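Long-range contacts in endoribonuclease MazF4 (Mycobacterium tuberculosis, PDB 5XE2), which cleaves single-stranded mRNA as the toxin of a type II toxin-antitoxin pair, cutting between the first and second bases of UCGCU: residues A20-I25 against V41-T46; V11-L16 against L79-G84; P51-M56 against Y65-N70; D37-R42 against D69-L74; A5-Q10 against S27-N32. All blocks are in the same frame, centred on the assembly; numbering follows the deposited sequence.

In the fold
Four of the five contacts are seams of one antiparallel sheet of the SH3-like PemK/MazF fold. Across that sheet the order is contact 3, contact 4, contact 1 and contact 2, with strand 37-44 common to contacts 1 and 4 and strand 65-75 to contacts 3 and 4. The centres of contacts 1 and 4 lie about 9 Å apart, whereas contacts 2 and 3, at the sheet's outer strands, are about 17 Å apart. Contact 5 sets the entry to strand 10-14 against helix 29-34, about 12 Å from contact 4 between centres; the salt bridge from Asp37 to Arg31 joins the two. Contacts 3, 4 and 5 also reach the second subunit.

Contact 1 of 5, residues A20-I25 against V41-T46; sequences AKPWLI and VRLTTT
Strands 21-25 and 41-44 run antiparallel with a marked twist, their axes 135° apart, and Trp23 faces Arg42 as a non-hydrogen-bonded pair. Leu24 and Val41 form the neighbouring hydrogen-bonded pair: Leu24 N donates a hydrogen bond to Val41 O at 2.8 Å, and Val41 N returns the bond to Leu24 O. Two residues further along each strand, Leu43 N donates to Pro22 O at 2.9 Å. Proline suits that place because this bond asks for its carbonyl alone.

The indole of Trp23 leans across the partner strand. With CG anti to the carbonyl carbon (chi1 -70°), the benzo ring comes under the methylene of Arg42, whose CB stands 4.1 Å from the centroid of the six-membered ring in a CH-pi contact. The guanidinium runs on past the ring, and beyond the strand pair the indole also touches Cys14 and Glu72. On the other face, Leu24 CB lies 3.7 Å from Leu43 CD1, and Leu24 and Val41 point side by side toward helix 88-101. Pro22 CG meets Leu43 CB at 3.7 Å, the two side chains nearly perpendicular.

The chemistry is thus divided: aliphatic side chains gather on one face, where helix 88-101 covers Leu24 and Val41, while the opposite face pairs an aromatic surface with the apolar stem of a cation.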
# COMPACT_ATOMS: atom_id res chain seq x y z
N ALA A 20 3.11 11.31 16.43
CA ALA A 20 2.33 10.08 16.54
C ALA A 20 0.89 10.25 16.03
O ALA A 20 0.17 11.14 16.48
CB ALA A 20 2.32 9.59 17.98
N LYS A 21 0.49 9.38 15.11
CA LYS A 21 -0.89 9.32 14.62
C LYS A 21 -1.33 7.84 14.50
O LYS A 21 -0.48 6.95 14.50
CB LYS A 21 -1.02 10.08 13.29
CG LYS A 21 -0.97 11.61 13.46
CD LYS A 21 -2.13 12.33 12.78
CE LYS A 21 -2.74 13.41 13.66
NZ LYS A 21 -3.98 13.98 13.05
N PRO A 22 -2.66 7.60 14.44
CA PRO A 22 -3.17 6.23 14.33
C PRO A 22 -3.11 5.66 12.92
O PRO A 22 -3.37 6.37 11.94
CB PRO A 22 -4.63 6.34 14.79
CG PRO A 22 -5.00 7.76 14.58
CD PRO A 22 -3.74 8.58 14.62
N TRP A 23 -2.75 4.38 12.84
CA TRP A 23 -2.63 3.66 11.58
C TRP A 23 -3.41 2.37 11.67
O TRP A 23 -3.32 1.66 12.67
CB TRP A 23 -1.16 3.35 11.27
CG TRP A 23 -0.34 4.54 10.91
CD1 TRP A 23 0.26 5.41 11.77
CD2 TRP A 23 -0.02 5.00 9.59
NE1 TRP A 23 0.94 6.38 11.07
CE2 TRP A 23 0.79 6.15 9.73
CE3 TRP A 23 -0.33 4.54 8.30
CZ2 TRP A 23 1.28 6.86 8.63
CZ3 TRP A 23 0.16 5.25 7.20
CH2 TRP A 23 0.96 6.40 7.38
N LEU A 24 -4.16 2.07 10.61
CA LEU A 24 -4.95 0.85 10.50
C LEU A 24 -4.21 -0.22 9.70
O LEU A 24 -3.86 0.01 8.54
CB LEU A 24 -6.27 1.15 9.80
CG LEU A 24 -7.09 -0.08 9.40
CD1 LEU A 24 -7.72 -0.72 10.62
CD2 LEU A 24 -8.15 0.27 8.38
N ILE A 25 -4.07 -1.41 10.29
CA ILE A 25 -3.35 -2.52 9.65
C ILE A 25 -4.20 -3.08 8.49
O ILE A 25 -5.34 -3.49 8.71
CB ILE A 25 -3.06 -3.69 10.63
CG1 ILE A 25 -2.30 -3.22 11.88
CG2 ILE A 25 -2.31 -4.81 9.91
CD1 ILE A 25 -0.98 -2.54 11.60
N VAL A 41 -2.70 1.94 6.69
CA VAL A 41 -3.22 3.19 6.16
C VAL A 41 -3.55 4.15 7.30
O VAL A 41 -3.91 3.74 8.42
CB VAL A 41 -4.46 3.00 5.27
CG1 VAL A 41 -4.08 2.31 3.96
CG2 VAL A 41 -5.57 2.25 5.99
N ARG A 42 -3.47 5.44 6.97
CA ARG A 42 -3.54 6.50 7.96
C ARG A 42 -4.98 6.77 8.39
O ARG A 42 -5.90 6.78 7.57
CB ARG A 42 -2.92 7.78 7.38
CG ARG A 42 -2.51 8.81 8.41
CD ARG A 42 -1.68 9.94 7.80
NE ARG A 42 -2.34 10.62 6.65
CZ ARG A 42 -2.21 11.91 6.33
NH1 ARG A 42 -1.43 12.75 7.04
NH2 ARG A 42 -2.87 12.40 5.28
N LEU A 43 -5.17 6.97 9.69
CA LEU A 43 -6.41 7.53 10.21
C LEU A 43 -6.17 9.01 10.45
O LEU A 43 -5.11 9.40 10.97
CB LEU A 43 -6.84 6.89 11.53
CG LEU A 43 -7.91 5.81 11.46
CD1 LEU A 43 -7.28 4.49 11.02
CD2 LEU A 43 -8.58 5.68 12.82
N THR A 44 -7.17 9.82 10.08
CA THR A 44 -7.10 11.27 10.20
C THR A 44 -8.43 11.85 10.67
O THR A 44 -9.49 11.25 10.47
CB THR A 44 -6.63 11.94 8.88
OG1 THR A 44 -6.62 13.37 9.04
CG2 THR A 44 -7.54 11.58 7.71
N THR A 45 -8.35 13.02 11.31
CA THR A 45 -9.53 13.81 11.65
C THR A 45 -9.96 14.64 10.45
O THR A 45 -11.09 15.16 10.44
CB THR A 45 -9.25 14.77 12.82
OG1 THR A 45 -8.22 15.68 12.45
CG2 THR A 45 -8.83 14.00 14.06
N THR A 46 -9.07 14.79 9.46
CA THR A 46 -9.40 15.52 8.25
C THR A 46 -10.56 14.83 7.57
O THR A 46 -10.58 13.60 7.44
CB THR A 46 -8.20 15.61 7.27
OG1 THR A 46 -7.09 16.19 7.94
CG2 THR A 46 -8.55 16.47 6.07

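Contact 2 of 5, residues V11-L16 against L79-G84; sequences VYRCDL and LGDYLG
Tyr12 and Tyr82 face each other as a non-hydrogen-bonded pair where strand 11-14 meets the edge strand 82-84. Leu83 N bonds to Val11 O, and Arg13 N to Asp81 O at 2.9 Å; the bond from Gly80 N to Arg13 O is weak and bent.

The closer-packed part lies at Cys14 and Leu79. Cys14 SG, small and apolar enough for a buried place, touches Leu79 CD2 at 3.5 Å, and both side chains also rest on Leu74. Tyr12 carries the packing outward. Its CE2 lies 3.7 Å from Tyr82 CB, the ring planes are inclined at 53°, and Gly80 O sits at the edge of the Tyr12 ring; the Tyr12 hydroxyl bonds to Gln10 OE1.

The solvent side is polar. Arg13 bends at chi3 (77°) and runs alongside Asp81, bringing NH1 to Asp81 OD2 in a 3.1 Å salt bridge; OD2 lies near the guanidinium plane, yet the nitrogen approaches from above the carboxylate plane. The aliphatic part of Arg13 is used too, CG resting on Leu83 CD1 at 3.8 Å. Gly84, with phi 139°, takes a backbone shape suited to glycine.

The pairing adds the late strand 82-85 beside the first strand as one edge of the sheet in the SH3-like fold of the PemK/MazF family.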
# COMPACT_ATOMS: atom_id res chain seq x y z
N VAL A 11 -5.96 -0.98 14.96
CA VAL A 11 -5.44 0.38 14.87
C VAL A 11 -4.42 0.63 15.98
O VAL A 11 -4.71 0.38 17.15
CB VAL A 11 -6.59 1.43 14.96
CG1 VAL A 11 -6.03 2.85 14.92
CG2 VAL A 11 -7.58 1.24 13.82
N TYR A 12 -3.24 1.11 15.59
CA TYR A 12 -2.15 1.41 16.52
C TYR A 12 -1.65 2.85 16.37
O TYR A 12 -1.51 3.34 15.24
CB TYR A 12 -0.98 0.45 16.27
CG TYR A 12 -1.28 -1.00 16.60
CD1 TYR A 12 -1.87 -1.85 15.67
CD2 TYR A 12 -0.94 -1.53 17.85
CE1 TYR A 12 -2.13 -3.18 15.96
CE2 TYR A 12 -1.21 -2.85 18.17
CZ TYR A 12 -1.80 -3.68 17.23
OH TYR A 12 -2.06 -4.99 17.55
N ARG A 13 -1.36 3.50 17.49
CA ARG A 13 -0.62 4.78 17.49
C ARG A 13 0.82 4.53 17.09
O ARG A 13 1.46 3.67 17.67
CB ARG A 13 -0.63 5.44 18.88
CG ARG A 13 -1.94 6.12 19.24
CD ARG A 13 -1.89 6.87 20.56
NE ARG A 13 -1.20 8.16 20.48
CZ ARG A 13 -0.08 8.52 21.13
NH1 ARG A 13 0.55 7.69 21.97
NH2 ARG A 13 0.41 9.74 20.95
N CYS A 14 1.33 5.27 16.12
CA CYS A 14 2.70 5.10 15.64
C CYS A 14 3.33 6.45 15.30
O CYS A 14 2.71 7.26 14.62
CB CYS A 14 2.73 4.19 14.41
SG CYS A 14 1.75 2.67 14.56
N ASP A 15 4.55 6.68 15.78
CA ASP A 15 5.33 7.86 15.37
C ASP A 15 6.41 7.42 14.38
O ASP A 15 7.25 6.58 14.72
CB ASP A 15 5.98 8.54 16.58
CG ASP A 15 6.47 9.94 16.27
OD1 ASP A 15 6.98 10.18 15.16
OD2 ASP A 15 6.35 10.82 17.15
N LEU A 16 6.37 7.97 13.16
CA LEU A 16 7.27 7.58 12.07
C LEU A 16 8.26 8.69 11.70
O LEU A 16 8.24 9.77 12.30
CB LEU A 16 6.45 7.20 10.83
CG LEU A 16 5.24 6.28 11.02
CD1 LEU A 16 4.66 5.93 9.65
CD2 LEU A 16 5.58 5.00 11.79
N LEU A 79 5.07 0.11 16.10
CA LEU A 79 3.68 0.03 16.55
C LEU A 79 3.63 0.35 18.04
O LEU A 79 4.39 -0.22 18.82
CB LEU A 79 3.07 -1.33 16.25
CG LEU A 79 3.02 -1.74 14.77
CD1 LEU A 79 2.41 -3.12 14.64
CD2 LEU A 79 2.27 -0.74 13.90
N GLY A 80 2.76 1.29 18.41
CA GLY A 80 2.64 1.78 19.79
C GLY A 80 1.34 1.29 20.39
O GLY A 80 1.02 0.09 20.29
N ASP A 81 0.57 2.21 20.98
CA ASP A 81 -0.66 1.86 21.72
C ASP A 81 -1.71 1.23 20.80
O ASP A 81 -1.94 1.74 19.71
CB ASP A 81 -1.29 3.10 22.37
CG ASP A 81 -0.33 3.84 23.30
OD1 ASP A 81 0.48 3.20 24.00
OD2 ASP A 81 -0.41 5.09 23.34
N TYR A 82 -2.31 0.13 21.24
CA TYR A 82 -3.44 -0.52 20.54
C TYR A 82 -4.75 0.23 20.84
O TYR A 82 -5.14 0.35 22.00
CB TYR A 82 -3.57 -1.98 20.95
CG TYR A 82 -4.83 -2.65 20.44
CD1 TYR A 82 -5.02 -2.86 19.08
CD2 TYR A 82 -5.84 -3.06 21.32
CE1 TYR A 82 -6.18 -3.47 18.61
CE2 TYR A 82 -7.00 -3.67 20.86
CZ TYR A 82 -7.16 -3.87 19.50
OH TYR A 82 -8.30 -4.47 19.02
N LEU A 83 -5.42 0.70 19.79
CA LEU A 83 -6.58 1.58 19.93
C LEU A 83 -7.94 0.93 19.69
O LEU A 83 -8.97 1.50 20.04
CB LEU A 83 -6.44 2.77 18.98
CG LEU A 83 -5.21 3.67 19.15
CD1 LEU A 83 -5.42 4.95 18.35
CD2 LEU A 83 -4.95 3.99 20.61
N GLY A 84 -7.95 -0.26 19.09
CA GLY A 84 -9.18 -0.98 18.84
C GLY A 84 -9.18 -1.62 17.47
O GLY A 84 -8.17 -1.61 16.76

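Contact 3 of 5, residues P51-M56 against Y65-N70; sequences PTWVAM and YVNADN
Val54 and Val66 join the hairpin strands 53-55 and 65-67 by two backbone bonds: Val66 N binds Val54 O at 2.7 Å, almost straight at 174°, and Val54 N answers to Val66 O. Beyond the strand end, Ala68 N reaches Thr52 O, just where the chain turns a corner through a type I turn from Asn67 to Asn70.

Side-chain hydrogen bonds gather at that corner. Thr52 OG1, turned into the position between N and the carbonyl carbon (chi1 49°), donates to Asp69 OD2 at 2.7 Å from well above the carboxylate plane. A water bridges the same oxygen to Trp53 NE1, accepting from the indole at 3.1 Å and donating to the acid.

Aromatic and apolar contacts follow. Asn67 lays its CB over one face of the Trp53 indole in a CH-pi contact, 4.2 Å from the five-membered ring's centroid, with its amide tilted 28° to the ring. Ala55 CB touches Tyr65 CE2 at 3.5 Å, alanine being small enough to let the ring lie close to the strand. On the face bearing Val54 and Val66, Met56 bends at chi2 so that CE meets Val66 CG2 at 3.8 Å.

Asp69 OD2 therefore receives two hydrogen bonds, one from a hydroxyl and one from water, which would be expected to stabilise the carboxylate as an anion at the turn.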
# COMPACT_ATOMS: atom_id res chain seq x y z
N PRO A 51 -13.88 8.74 -2.96
CA PRO A 51 -13.92 7.27 -2.93
C PRO A 51 -12.84 6.60 -2.06
O PRO A 51 -13.10 5.56 -1.47
CB PRO A 51 -13.75 6.88 -4.40
CG PRO A 51 -14.33 8.03 -5.15
CD PRO A 51 -14.05 9.26 -4.34
N THR A 52 -11.65 7.19 -1.97
CA THR A 52 -10.55 6.57 -1.19
C THR A 52 -10.51 6.92 0.30
O THR A 52 -9.61 6.47 1.01
CB THR A 52 -9.19 6.90 -1.83
OG1 THR A 52 -9.12 8.31 -2.10
CG2 THR A 52 -9.04 6.10 -3.12
N TRP A 53 -11.46 7.73 0.77
CA TRP A 53 -11.59 8.04 2.19
C TRP A 53 -12.81 7.31 2.74
O TRP A 53 -13.85 7.26 2.08
CB TRP A 53 -11.69 9.55 2.41
CG TRP A 53 -10.35 10.21 2.24
CD1 TRP A 53 -9.44 9.99 1.23
CD2 TRP A 53 -9.75 11.16 3.10
NE1 TRP A 53 -8.32 10.75 1.41
CE2 TRP A 53 -8.48 11.49 2.55
CE3 TRP A 53 -10.15 11.78 4.28
CZ2 TRP A 53 -7.62 12.40 3.14
CZ3 TRP A 53 -9.31 12.69 4.85
CH2 TRP A 53 -8.06 12.99 4.30
N VAL A 54 -12.65 6.70 3.91
CA VAL A 54 -13.73 5.95 4.57
C VAL A 54 -13.95 6.54 5.96
O VAL A 54 -13.06 6.50 6.80
CB VAL A 54 -13.39 4.44 4.70
CG1 VAL A 54 -14.55 3.68 5.34
CG2 VAL A 54 -13.07 3.85 3.33
N ALA A 55 -15.14 7.09 6.20
CA ALA A 55 -15.51 7.58 7.52
C ALA A 55 -15.78 6.41 8.46
O ALA A 55 -16.43 5.43 8.08
CB ALA A 55 -16.75 8.48 7.43
N MET A 56 -15.30 6.53 9.69
CA MET A 56 -15.64 5.59 10.73
C MET A 56 -17.12 5.76 11.06
O MET A 56 -17.67 6.86 10.91
CB MET A 56 -14.81 5.84 11.99
CG MET A 56 -13.32 5.59 11.84
SD MET A 56 -12.93 3.90 11.35
CE MET A 56 -11.20 3.81 11.79
N TYR A 65 -11.54 9.41 9.97
CA TYR A 65 -11.58 8.92 8.60
C TYR A 65 -10.33 8.15 8.28
O TYR A 65 -9.25 8.50 8.75
CB TYR A 65 -11.71 10.09 7.61
CG TYR A 65 -12.91 10.97 7.88
CD1 TYR A 65 -12.85 11.95 8.88
CD2 TYR A 65 -14.10 10.82 7.16
CE1 TYR A 65 -13.94 12.74 9.17
CE2 TYR A 65 -15.20 11.63 7.44
CZ TYR A 65 -15.12 12.58 8.44
OH TYR A 65 -16.18 13.40 8.76
N VAL A 66 -10.47 7.10 7.46
CA VAL A 66 -9.33 6.35 6.95
C VAL A 66 -8.95 6.92 5.58
O VAL A 66 -9.80 7.02 4.69
CB VAL A 66 -9.66 4.83 6.85
CG1 VAL A 66 -8.58 4.07 6.09
CG2 VAL A 66 -9.84 4.25 8.24
N ASN A 67 -7.69 7.33 5.44
CA ASN A 67 -7.14 7.73 4.13
C ASN A 67 -6.43 6.54 3.46
O ASN A 67 -5.25 6.27 3.74
CB ASN A 67 -6.20 8.93 4.30
CG ASN A 67 -5.52 9.35 3.00
OD1 ASN A 67 -5.86 8.87 1.92
ND2 ASN A 67 -4.55 10.24 3.11
N ALA A 68 -7.15 5.84 2.59
CA ALA A 68 -6.62 4.66 1.89
C ALA A 68 -5.61 4.99 0.79
O ALA A 68 -4.95 4.09 0.28
CB ALA A 68 -7.75 3.81 1.31
N ASP A 69 -5.49 6.27 0.42
CA ASP A 69 -4.40 6.71 -0.47
C ASP A 69 -3.03 6.70 0.19
O ASP A 69 -2.02 6.59 -0.51
CB ASP A 69 -4.68 8.12 -1.04
CG ASP A 69 -5.78 8.12 -2.08
OD1 ASP A 69 -5.90 7.14 -2.84
OD2 ASP A 69 -6.54 9.11 -2.16
N ASN A 70 -2.98 6.80 1.52
CA ASN A 70 -1.72 6.87 2.25
C ASN A 70 -1.41 5.50 2.84
O ASN A 70 -1.75 5.21 3.99
CB ASN A 70 -1.80 7.98 3.30
CG ASN A 70 -0.47 8.26 4.02
OD1 ASN A 70 -0.48 8.99 4.99
ND2 ASN A 70 0.65 7.71 3.54
O HOH W 1 -5.98 11.23 -0.58

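Contact 4 of 5, residues D37-R42 against D69-L74; sequences DVVAVR and DNIETL
Val39 and Ile71 press together at the heart of this strand pair, Val39 CG1 only 3.3 Å from Ile71 CG2, a tight contact even for methyls. Ile71 extends its other branch beside Val41, CG1 to CG1 at 3.6 Å, the two side chains pointing the same way. Beta-branched residues suit this face, since they fill it close to the backbone. On the opposite face, Ala40 CB meets Leu74 CD1 at 4.1 Å; alanine, being small, suits a place where the Trp23 side chain also packs against it.

The backbone sets this register. Ala40 N bonds to Glu72 O at 2.8 Å and Glu72 N to Ala40 O; Val38 and Leu74 make a second reciprocal pair. Arg42 N to Asn70 O is weak at 3.4 Å, where the pairing runs out toward the corner at Asp69. There Asn70 ND2 donates to Glu72 OE2 at 3.1 Å and also bonds Thr73 OG1 of the second subunit, which together orient the amide.

Farther out, Asp37 forms a salt bridge with Arg31, and Leu98 of helix 88-101 covers Val41 and Ile71. Thr73 OG1 bonds to Ile71 O of the second subunit, a bond repeated in reverse, while Ile71 packs on Ile71 of that subunit. Regular antiparallel pairing of central strands thus builds both the SH3-like sheet of the PemK/MazF fold and part of its dimer interface.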
# COMPACT_ATOMS: atom_id res chain seq x y z
N ASP A 37 7.38 -6.71 9.63
CA ASP A 37 6.65 -5.46 9.40
C ASP A 37 5.23 -5.72 8.93
O ASP A 37 4.82 -6.87 8.72
CB ASP A 37 7.43 -4.56 8.42
CG ASP A 37 7.80 -5.25 7.11
OD1 ASP A 37 7.12 -6.21 6.67
OD2 ASP A 37 8.78 -4.80 6.49
N VAL A 38 4.47 -4.64 8.79
CA VAL A 38 3.08 -4.66 8.34
C VAL A 38 2.86 -3.51 7.36
O VAL A 38 3.69 -2.61 7.25
CB VAL A 38 2.09 -4.50 9.52
CG1 VAL A 38 2.24 -5.64 10.52
CG2 VAL A 38 2.25 -3.14 10.21
N VAL A 39 1.73 -3.55 6.68
CA VAL A 39 1.27 -2.43 5.86
C VAL A 39 0.02 -1.86 6.52
O VAL A 39 -0.84 -2.60 7.01
CB VAL A 39 1.01 -2.84 4.41
CG1 VAL A 39 0.43 -1.68 3.61
CG2 VAL A 39 2.30 -3.32 3.77
N ALA A 40 -0.03 -0.53 6.53
CA ALA A 40 -1.10 0.21 7.18
C ALA A 40 -1.49 1.45 6.40
O ALA A 40 -0.73 1.96 5.55
CB ALA A 40 -0.66 0.59 8.59
N VAL A 41 -2.70 1.94 6.69
CA VAL A 41 -3.22 3.19 6.16
C VAL A 41 -3.55 4.15 7.30
O VAL A 41 -3.91 3.74 8.42
CB VAL A 41 -4.46 3.00 5.27
CG1 VAL A 41 -4.08 2.31 3.96
CG2 VAL A 41 -5.57 2.25 5.99
N ARG A 42 -3.47 5.44 6.97
CA ARG A 42 -3.54 6.50 7.96
C ARG A 42 -4.98 6.77 8.39
O ARG A 42 -5.90 6.78 7.57
CB ARG A 42 -2.92 7.78 7.38
CG ARG A 42 -2.51 8.81 8.41
CD ARG A 42 -1.68 9.94 7.80
NE ARG A 42 -2.34 10.62 6.65
CZ ARG A 42 -2.21 11.91 6.33
NH1 ARG A 42 -1.43 12.75 7.04
NH2 ARG A 42 -2.87 12.40 5.28
N ASP A 69 -5.49 6.27 0.42
CA ASP A 69 -4.40 6.71 -0.47
C ASP A 69 -3.03 6.70 0.19
O ASP A 69 -2.02 6.59 -0.51
CB ASP A 69 -4.68 8.12 -1.04
CG ASP A 69 -5.78 8.12 -2.08
OD1 ASP A 69 -5.90 7.14 -2.84
OD2 ASP A 69 -6.54 9.11 -2.16
N ASN A 70 -2.98 6.80 1.52
CA ASN A 70 -1.72 6.87 2.25
C ASN A 70 -1.41 5.50 2.84
O ASN A 70 -1.75 5.21 3.99
CB ASN A 70 -1.80 7.98 3.30
CG ASN A 70 -0.47 8.26 4.02
OD1 ASN A 70 -0.48 8.99 4.99
ND2 ASN A 70 0.65 7.71 3.54
N ILE A 71 -0.76 4.67 2.03
CA ILE A 71 -0.41 3.31 2.38
C ILE A 71 1.09 3.27 2.69
O ILE A 71 1.90 3.72 1.88
CB ILE A 71 -0.76 2.32 1.24
CG1 ILE A 71 -2.25 2.40 0.86
CG2 ILE A 71 -0.45 0.88 1.64
CD1 ILE A 71 -2.56 1.98 -0.56
N GLU A 72 1.45 2.73 3.85
CA GLU A 72 2.86 2.64 4.26
C GLU A 72 3.20 1.32 4.92
O GLU A 72 2.34 0.63 5.46
CB GLU A 72 3.21 3.81 5.19
CG GLU A 72 3.16 5.15 4.47
CD GLU A 72 3.73 6.30 5.25
OE1 GLU A 72 4.52 6.07 6.19
OE2 GLU A 72 3.37 7.46 4.92
N THR A 73 4.48 0.97 4.86
CA THR A 73 5.01 -0.19 5.52
C THR A 73 5.59 0.26 6.87
O THR A 73 6.46 1.12 6.92
CB THR A 73 6.08 -0.88 4.65
OG1 THR A 73 5.52 -1.24 3.39
CG2 THR A 73 6.63 -2.14 5.34
N LEU A 74 5.10 -0.34 7.96
CA LEU A 74 5.55 -0.03 9.32
C LEU A 74 6.29 -1.22 9.94
O LEU A 74 5.84 -2.35 9.85
CB LEU A 74 4.35 0.35 10.20
CG LEU A 74 3.73 1.74 10.05
CD1 LEU A 74 3.22 2.01 8.64
CD2 LEU A 74 2.59 1.91 11.04

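Contact 5 of 5, residues A5-Q10 against S27-N32; sequences APLRGQ and SNNARN
Asn29, in the first turn of helix 29-34, faces the type II turn from Leu7 to Gln10 that leads into strand 10-14. Its carboxamide does the holding: OD1 accepts from Arg8 N at 2.7 Å, in the carbonyl plane, on a lone pair and almost straight at 171°. With CG anti to the carbonyl carbon (chi1 -72°), the amide swings out toward the turn, and Leu7 crosses it obliquely, CD2 3.8 Å from OD1. An asparagine serves doubly here, since ND2 at the far end of the amide donates to a water that in turn donates to Arg8 O. A second water joins Pro6 O to Asn29 O.

Arg8 stretches away from the turn, extended from CG to NE, with its methylenes passing Ser27 O; CB comes within 3.6 Å of that oxygen. Its charged end lies beyond, bonded to Asn95 and Val26 O and, weakly, to Leu102 O of the second subunit. Gly9 holds the turn position to which glycine is well suited.

Asn32 points toward Pro6, its CB 3.0 Å from Pro6 O. Two bonds chiefly fix its amide: Ser27 OG donates to OD1 at 2.6 Å, while ND2 donates to Ser27 O from above the carbonyl plane, with a weak third from ND2 to Asn29 OD1. The hydroxyl of Ser27 also receives Val39 N, so the same serine ties this helix to the sheet. Asn28 is the N-cap of the helix, its OD1 accepting from Arg31 N at 2.9 Å with an N-H...O angle of 175°.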
# COMPACT_ATOMS: atom_id res chain seq x y z
N ALA A 5 2.19 -10.14 16.82
CA ALA A 5 1.37 -10.61 15.70
C ALA A 5 0.14 -9.72 15.54
O ALA A 5 -0.96 -10.11 15.92
CB ALA A 5 0.95 -12.06 15.92
N PRO A 6 0.33 -8.51 14.99
CA PRO A 6 -0.84 -7.65 14.77
C PRO A 6 -1.82 -8.24 13.76
O PRO A 6 -1.45 -9.08 12.94
CB PRO A 6 -0.23 -6.34 14.26
CG PRO A 6 1.14 -6.68 13.81
CD PRO A 6 1.59 -7.84 14.64
N LEU A 7 -3.07 -7.80 13.85
CA LEU A 7 -4.15 -8.31 13.02
C LEU A 7 -4.74 -7.24 12.10
O LEU A 7 -4.85 -6.06 12.47
CB LEU A 7 -5.27 -8.89 13.91
CG LEU A 7 -4.83 -10.01 14.85
CD1 LEU A 7 -5.94 -10.33 15.85
CD2 LEU A 7 -4.45 -11.25 14.05
N ARG A 8 -5.13 -7.67 10.91
CA ARG A 8 -5.83 -6.82 9.95
C ARG A 8 -7.07 -6.23 10.64
O ARG A 8 -7.76 -6.94 11.38
CB ARG A 8 -6.23 -7.62 8.72
CG ARG A 8 -6.59 -6.76 7.53
CD ARG A 8 -6.65 -7.56 6.25
NE ARG A 8 -6.79 -6.67 5.10
CZ ARG A 8 -7.93 -6.12 4.67
NH1 ARG A 8 -9.09 -6.34 5.28
NH2 ARG A 8 -7.89 -5.32 3.60
N GLY A 9 -7.30 -4.94 10.45
CA GLY A 9 -8.41 -4.24 11.10
C GLY A 9 -8.08 -3.56 12.43
O GLY A 9 -8.87 -2.74 12.90
N GLN A 10 -6.94 -3.89 13.03
CA GLN A 10 -6.49 -3.23 14.26
C GLN A 10 -5.86 -1.88 13.97
O GLN A 10 -5.27 -1.66 12.90
CB GLN A 10 -5.50 -4.09 15.01
CG GLN A 10 -6.10 -5.40 15.52
CD GLN A 10 -5.11 -6.22 16.31
OE1 GLN A 10 -3.89 -6.08 16.16
NE2 GLN A 10 -5.62 -7.11 17.16
N SER A 27 -2.42 -5.18 5.86
CA SER A 27 -1.75 -6.38 5.39
C SER A 27 -2.43 -7.65 5.94
O SER A 27 -3.07 -7.62 6.99
CB SER A 27 -0.26 -6.36 5.73
OG SER A 27 -0.01 -5.73 6.98
N ASN A 28 -2.29 -8.74 5.21
CA ASN A 28 -2.90 -10.01 5.58
C ASN A 28 -2.26 -10.59 6.85
O ASN A 28 -1.07 -10.36 7.14
CB ASN A 28 -2.84 -11.02 4.42
CG ASN A 28 -1.44 -11.58 4.19
OD1 ASN A 28 -0.93 -12.37 4.99
ND2 ASN A 28 -0.82 -11.20 3.08
N ASN A 29 -3.05 -11.35 7.61
CA ASN A 29 -2.62 -11.86 8.91
C ASN A 29 -1.43 -12.84 8.91
O ASN A 29 -0.67 -12.87 9.88
CB ASN A 29 -3.81 -12.46 9.67
CG ASN A 29 -4.77 -11.39 10.18
OD1 ASN A 29 -4.37 -10.24 10.37
ND2 ASN A 29 -6.02 -11.76 10.40
N ALA A 30 -1.26 -13.61 7.85
CA ALA A 30 -0.09 -14.50 7.73
C ALA A 30 1.22 -13.67 7.68
O ALA A 30 2.17 -13.93 8.42
CB ALA A 30 -0.23 -15.40 6.50
N ARG A 31 1.24 -12.65 6.82
CA ARG A 31 2.37 -11.72 6.74
C ARG A 31 2.57 -11.00 8.07
O ARG A 31 3.71 -10.85 8.53
CB ARG A 31 2.17 -10.71 5.59
CG ARG A 31 3.30 -9.69 5.39
CD ARG A 31 3.08 -8.41 6.20
NE ARG A 31 4.08 -7.38 5.94
CZ ARG A 31 4.10 -6.55 4.89
NH1 ARG A 31 3.16 -6.61 3.94
NH2 ARG A 31 5.08 -5.65 4.79
N ASN A 32 1.47 -10.57 8.70
CA ASN A 32 1.57 -9.84 9.97
C ASN A 32 2.14 -10.68 11.12
O ASN A 32 2.82 -10.15 12.00
CB ASN A 32 0.22 -9.29 10.41
CG ASN A 32 -0.38 -8.29 9.43
OD1 ASN A 32 0.33 -7.64 8.67
ND2 ASN A 32 -1.70 -8.17 9.46
O HOH W 2 -1.02 -11.86 12.56
O HOH W 3 -7.94 -9.71 11.11